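Local coordinates for prolyl endopeptidase (Myxococcus xanthus, PDB 2BKL), which probably hydrolyses peptide bonds on the carboxyl side of proline, and to a lesser extent alanine, in oligopeptides as a serine protease, at residues Leu334-Asp339 / Glu343-Thr348. Sequence-based numbering, arbitrary orientation.
Sequences LEYLKD and EVRVAT
Backbone hydrogen bonds join L334 to R345 and Y336 to E343, two bonds in each pair. The shortest runs from L334 N to R345 O at 2.7 Å. E335 and V344 form the non-hydrogen-bonded pair between them. The result is an antiparallel beta hairpin, the two middle strands of a four-stranded blade in the beta-propeller domain. Strand 321-328 flanks it beyond 331-338, and strand 353-356 beyond 341-348.

L334, Y336, E343 and R345 share one face of the sheet. There R345 grips E343 side-on. Both NE and NH2 donate to the same oxygen, with R345 NE 2.9 Å from E343 OE2. This salt bridge helps hold the guanidinium over the Y336 ring. R345 CZ lies 4.2 Å from the centroid of the Y336 ring, and the planes differ by 27°, a stacked cation-pi contact. Y336 CG is anti to its carbonyl carbon (chi1 -73°), which swings the ring beneath the arginine. R345 NH1 sits off-centre over the ring, 3.7 Å from Y336 CE2, and makes a second salt bridge to D317. With an alanine at R345, the E343 carboxylate would probably lose its charged mate and the Y336 ring the cation over one face.

K338 crosses near the guanidinium edge, with its CD 4.0 Å from E343 OE2. Its ammonium is near E343 but beyond salt-bridge range. Between the two strands, apolar contact is slight: L334 CD1 meets A347 CB at 4.2 Å. One water bridges the stacked pair, 2.8 Å from Y336 OH and accepting from R345 NH1.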
loop_
_atom_site.group_PDB
_atom_site.type_symbol
_atom_site.label_atom_id
_atom_site.label_comp_id
_atom_site.label_asym_id
_atom_site.label_seq_id
_atom_site.Cartn_x
_atom_site.Cartn_y
_atom_site.Cartn_z
ATOM N N LEU A 334 -8.649 9.512 -17.683
ATOM C CA LEU A 334 -9.544 8.663 -16.892
ATOM C C LEU A 334 -8.952 7.254 -16.865
ATOM O O LEU A 334 -8.797 6.592 -17.904
ATOM C CB LEU A 334 -10.933 8.628 -17.513
ATOM C CG LEU A 334 -11.606 9.971 -17.856
ATOM C CD1 LEU A 334 -12.871 9.784 -18.650
ATOM C CD2 LEU A 334 -11.905 10.663 -16.609
ATOM N N GLU A 335 -8.666 6.772 -15.669
ATOM C CA GLU A 335 -8.104 5.441 -15.473
ATOM C C GLU A 335 -9.225 4.509 -15.037
ATOM O O GLU A 335 -9.780 4.654 -13.952
ATOM C CB GLU A 335 -7.018 5.457 -14.404
ATOM C CG GLU A 335 -6.329 4.113 -14.192
ATOM C CD GLU A 335 -5.508 4.054 -12.917
ATOM O OE1 GLU A 335 -5.446 5.018 -12.131
ATOM O OE2 GLU A 335 -4.960 2.968 -12.674
ATOM N N TYR A 336 -9.533 3.554 -15.899
ATOM C CA TYR A 336 -10.568 2.522 -15.699
ATOM C C TYR A 336 -9.908 1.162 -15.427
ATOM O O TYR A 336 -8.775 0.921 -15.813
ATOM C CB TYR A 336 -11.471 2.396 -16.901
ATOM C CG TYR A 336 -12.444 3.542 -17.063
ATOM C CD1 TYR A 336 -13.666 3.551 -16.401
ATOM C CD2 TYR A 336 -12.135 4.628 -17.856
ATOM C CE1 TYR A 336 -14.565 4.600 -16.568
ATOM C CE2 TYR A 336 -12.980 5.660 -18.000
ATOM C CZ TYR A 336 -14.216 5.652 -17.367
ATOM O OH TYR A 336 -15.097 6.713 -17.505
ATOM N N LEU A 337 -10.658 0.294 -14.747
ATOM C CA LEU A 337 -10.311 -1.100 -14.584
ATOM C C LEU A 337 -11.409 -1.946 -15.179
ATOM O O LEU A 337 -12.574 -1.805 -14.793
ATOM C CB LEU A 337 -10.159 -1.424 -13.105
ATOM C CG LEU A 337 -9.109 -2.436 -12.692
ATOM C CD1 LEU A 337 -7.706 -1.924 -12.992
ATOM C CD2 LEU A 337 -9.252 -2.765 -11.202
ATOM N N LYS A 338 -11.068 -2.816 -16.115
ATOM C CA LYS A 338 -11.992 -3.767 -16.749
ATOM C C LYS A 338 -11.482 -5.147 -16.379
ATOM O O LYS A 338 -10.380 -5.529 -16.788
ATOM C CB LYS A 338 -12.011 -3.600 -18.282
ATOM C CG LYS A 338 -12.418 -2.202 -18.759
ATOM C CD LYS A 338 -12.293 -2.014 -20.290
ATOM C CE LYS A 338 -13.128 -3.029 -21.082
ATOM N NZ LYS A 338 -13.021 -2.747 -22.568
ATOM N N ASP A 339 -12.275 -5.881 -15.601
ATOM C CA ASP A 339 -11.845 -7.173 -15.052
ATOM C C ASP A 339 -10.399 -7.124 -14.539
ATOM O O ASP A 339 -9.569 -7.946 -14.889
ATOM C CB ASP A 339 -12.025 -8.286 -16.088
ATOM C CG ASP A 339 -13.468 -8.570 -16.381
ATOM O OD1 ASP A 339 -14.259 -8.717 -15.428
ATOM O OD2 ASP A 339 -13.898 -8.689 -17.550
ATOM N N GLU A 343 -7.345 0.429 -18.289
ATOM C CA GLU A 343 -7.490 1.106 -19.564
ATOM C C GLU A 343 -7.506 2.589 -19.262
ATOM O O GLU A 343 -8.108 3.019 -18.280
ATOM C CB GLU A 343 -8.797 0.698 -20.256
ATOM C CG GLU A 343 -9.090 1.464 -21.543
ATOM C CD GLU A 343 -10.115 0.805 -22.425
ATOM O OE1 GLU A 343 -9.729 -0.109 -23.187
ATOM O OE2 GLU A 343 -11.297 1.216 -22.375
ATOM N N VAL A 344 -6.834 3.377 -20.084
ATOM C CA VAL A 344 -6.736 4.805 -19.867
ATOM C C VAL A 344 -7.398 5.528 -21.036
ATOM O O VAL A 344 -7.121 5.265 -22.197
ATOM C CB VAL A 344 -5.274 5.237 -19.680
ATOM C CG1 VAL A 344 -5.196 6.762 -19.487
ATOM C CG2 VAL A 344 -4.676 4.503 -18.468
ATOM N N ARG A 345 -8.312 6.444 -20.708
ATOM C CA ARG A 345 -9.104 7.176 -21.701
ATOM C C ARG A 345 -8.922 8.679 -21.516
ATOM O O ARG A 345 -8.934 9.198 -20.385
ATOM C CB ARG A 345 -10.578 6.817 -21.546
ATOM C CG ARG A 345 -10.883 5.337 -21.722
ATOM C CD ARG A 345 -12.362 5.042 -21.671
ATOM N NE ARG A 345 -12.613 3.613 -21.536
ATOM C CZ ARG A 345 -13.742 3.083 -21.076
ATOM N NH1 ARG A 345 -14.748 3.838 -20.681
ATOM N NH2 ARG A 345 -13.856 1.762 -20.995
ATOM N N VAL A 346 -8.696 9.372 -22.621
ATOM C CA VAL A 346 -8.549 10.820 -22.646
ATOM C C VAL A 346 -9.872 11.403 -23.106
ATOM O O VAL A 346 -10.441 10.935 -24.086
ATOM C CB VAL A 346 -7.399 11.263 -23.580
ATOM C CG1 VAL A 346 -7.311 12.797 -23.682
ATOM C CG2 VAL A 346 -6.101 10.701 -23.058
ATOM N N ALA A 347 -10.361 12.376 -22.367
ATOM C CA ALA A 347 -11.609 13.090 -22.679
ATOM C C ALA A 347 -11.385 14.592 -22.604
ATOM O O ALA A 347 -10.442 15.053 -21.959
ATOM C CB ALA A 347 -12.713 12.696 -21.708
ATOM N N THR A 348 -12.271 15.376 -23.224
ATOM C CA THR A 348 -12.169 16.812 -23.059
ATOM C C THR A 348 -12.628 17.186 -21.671
ATOM O O THR A 348 -13.208 16.379 -20.936
ATOM C CB THR A 348 -13.022 17.590 -24.084
ATOM O OG1 THR A 348 -14.404 17.354 -23.819
ATOM C CG2 THR A 348 -12.761 17.094 -25.520
HETATM O O HOH W 1 -15.212 6.907 -20.311
#